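Local coordinates for protein RcdA (Caulobacter vibrioides, PDB 3CTW) that probably acts as an adaptor in the regulated, ClpXP-dependent breakdown of the cell-cycle regulator CtrA, at residues Q35-T40 and L125-S129. Numbering follows the deposited sequence.
Sequences QLVEET and LLQRS. With EDO (1,2-ethanediol), chain G.
Two helices of an all-helical bundle run antiparallel here, held by a salt bridge between Glu39 and Arg128 on the outer side and by leucine packing further in. The axes of 35-40 and 125-129 come within 10.8 Å of each other, at an angle of 161°, with Thr40 level with Leu125 and Leu36 level with Ser129. The salt bridge is bidentate, the two terminal nitrogens of Arg128 each taking one carboxylate oxygen of Glu39: NH1 gives a hydrogen bond to Glu39 OE2 at 2.8 Å, and NH2 of Arg128 another to Glu39 OE1 at 2.9 Å. Both oxygens lie near the guanidinium plane, but the nitrogens approach them from above the carboxylate, the two planes being 49° apart. A bend in the arginine chain at chi3 (64°) brings its head over Leu36, whose CG sits above one guanidinium face but nearer its margin than its centre. Arg128 NH1 also gives a weak hydrogen bond to O1 of a 1,2-ethanediol that is probably a crystallisation additive, whose C1 rests against Leu125. Further in than the ion pair, Leu36 reaches across to the opposite helix: CD1 lies 3.7 Å from Arg128 CB and packs on the backbone there, while CD2 meets Leu125 CD2 at 4.2 Å. Leu125 in turn slides past Thr40, its CD2 coming 4.0 Å from Thr40 OG1. That hydroxyl bonds back to Leu36 O at 2.6 Å, reaching it from the face opposite the amide N of Thr40, so this carbonyl accepts two bonds. Helix 57-88 lies against the inner side of both helices: Leu74 touches Thr40, Leu70 touches Ser129, and Arg73 NH1 hydrogen-bonds Ser129 OG. On helix 26-44, Val37 faces away from 125-129 and packs on Met92 of the second subunit.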
loop_
_atom_site.group_PDB
_atom_site.type_symbol
_atom_site.label_atom_id
_atom_site.label_comp_id
_atom_site.label_asym_id
_atom_site.label_seq_id
_atom_site.Cartn_x
_atom_site.Cartn_y
_atom_site.Cartn_z
ATOM N N GLN A 35 3.877 11.069 10.953
ATOM C CA GLN A 35 3.383 11.803 12.125
ATOM C C GLN A 35 1.855 11.918 12.120
ATOM O O GLN A 35 1.198 11.830 13.166
ATOM C CB GLN A 35 4.020 13.186 12.195
ATOM C CG GLN A 35 3.658 13.935 13.467
ATOM C CD GLN A 35 4.278 15.284 13.561
ATOM O OE1 GLN A 35 3.652 16.225 14.035
ATOM N NE2 GLN A 35 5.529 15.396 13.129
ATOM N N LEU A 36 1.303 12.078 10.921
ATOM C CA LEU A 36 -0.134 12.179 10.764
ATOM C C LEU A 36 -0.832 10.879 11.148
ATOM O O LEU A 36 -1.868 10.893 11.812
ATOM C CB LEU A 36 -0.500 12.581 9.334
ATOM C CG LEU A 36 -1.640 13.599 9.229
ATOM C CD1 LEU A 36 -1.585 14.244 7.861
ATOM C CD2 LEU A 36 -3.011 12.980 9.491
ATOM N N VAL A 37 -0.229 9.764 10.749
ATOM C CA VAL A 37 -0.735 8.452 11.052
ATOM C C VAL A 37 -0.653 8.179 12.553
ATOM O O VAL A 37 -1.567 7.565 13.129
ATOM C CB VAL A 37 0.028 7.376 10.251
ATOM C CG1 VAL A 37 -0.285 5.980 10.766
ATOM C CG2 VAL A 37 -0.315 7.487 8.763
ATOM N N GLU A 38 0.421 8.643 13.190
ATOM C CA GLU A 38 0.583 8.433 14.625
ATOM C C GLU A 38 -0.417 9.262 15.427
ATOM O O GLU A 38 -0.981 8.778 16.406
ATOM C CB GLU A 38 2.009 8.715 15.101
ATOM C CG GLU A 38 2.282 8.095 16.462
ATOM C CD GLU A 38 3.709 8.293 16.914
ATOM O OE1 GLU A 38 4.229 9.413 16.712
ATOM O OE2 GLU A 38 4.296 7.337 17.470
ATOM N N GLU A 39 -0.668 10.489 14.980
ATOM C CA GLU A 39 -1.628 11.359 15.657
ATOM C C GLU A 39 -3.085 10.922 15.431
ATOM O O GLU A 39 -3.960 11.203 16.255
ATOM C CB GLU A 39 -1.437 12.817 15.233
ATOM C CG GLU A 39 -0.174 13.471 15.736
ATOM C CD GLU A 39 -0.133 14.964 15.419
ATOM O OE1 GLU A 39 0.892 15.428 14.871
ATOM O OE2 GLU A 39 -1.134 15.670 15.695
ATOM N N THR A 40 -3.333 10.239 14.317
ATOM C CA THR A 40 -4.669 9.799 13.967
ATOM C C THR A 40 -5.100 8.624 14.842
ATOM O O THR A 40 -6.182 8.637 15.420
ATOM C CB THR A 40 -4.736 9.428 12.491
ATOM O OG1 THR A 40 -4.493 10.605 11.720
ATOM C CG2 THR A 40 -6.099 8.858 12.129
ATOM N N LEU A 125 -7.337 16.765 11.442
ATOM C CA LEU A 125 -6.606 15.645 10.851
ATOM C C LEU A 125 -7.067 15.365 9.432
ATOM O O LEU A 125 -6.287 14.915 8.602
ATOM C CB LEU A 125 -6.784 14.378 11.692
ATOM C CG LEU A 125 -6.236 14.369 13.108
ATOM C CD1 LEU A 125 -6.813 13.199 13.851
ATOM C CD2 LEU A 125 -4.730 14.316 13.117
ATOM N N LEU A 126 -8.334 15.635 9.156
ATOM C CA LEU A 126 -8.873 15.458 7.824
ATOM C C LEU A 126 -8.329 16.502 6.853
ATOM O O LEU A 126 -8.033 16.198 5.697
ATOM C CB LEU A 126 -10.397 15.513 7.874
ATOM C CG LEU A 126 -11.183 14.925 6.707
ATOM C CD1 LEU A 126 -10.880 13.449 6.432
ATOM C CD2 LEU A 126 -12.663 15.091 7.018
ATOM N N GLN A 127 -8.160 17.725 7.351
ATOM C CA GLN A 127 -7.610 18.819 6.559
ATOM C C GLN A 127 -6.106 18.661 6.333
ATOM O O GLN A 127 -5.585 19.055 5.297
ATOM C CB GLN A 127 -7.916 20.158 7.227
ATOM C CG GLN A 127 -9.386 20.529 7.209
ATOM C CD GLN A 127 -9.679 21.792 7.992
ATOM O OE1 GLN A 127 -10.545 21.808 8.863
ATOM N NE2 GLN A 127 -8.954 22.857 7.687
ATOM N N ARG A 128 -5.421 18.066 7.308
ATOM C CA ARG A 128 -3.980 17.803 7.199
ATOM C C ARG A 128 -3.737 16.680 6.206
ATOM O O ARG A 128 -2.785 16.744 5.408
ATOM C CB ARG A 128 -3.350 17.444 8.559
ATOM C CG ARG A 128 -3.361 18.566 9.593
ATOM C CD ARG A 128 -3.059 18.035 10.998
ATOM N NE ARG A 128 -1.718 17.464 11.128
ATOM C CZ ARG A 128 -1.291 16.778 12.193
ATOM N NH1 ARG A 128 -2.087 16.568 13.228
ATOM N NH2 ARG A 128 -0.062 16.292 12.229
ATOM N N SER A 129 -4.611 15.668 6.240
ATOM C CA SER A 129 -4.501 14.511 5.342
ATOM C C SER A 129 -4.753 14.870 3.884
ATOM O O SER A 129 -4.164 14.280 2.985
ATOM C CB SER A 129 -5.451 13.389 5.758
ATOM O OG SER A 129 -6.814 13.774 5.648
HETATM C C1 EDO G . -5.877 17.103 15.238
HETATM O O1 EDO G . -4.905 18.001 14.663
HETATM C C2 EDO G . -6.059 17.313 16.743
HETATM O O2 EDO G . -5.528 16.185 17.453
#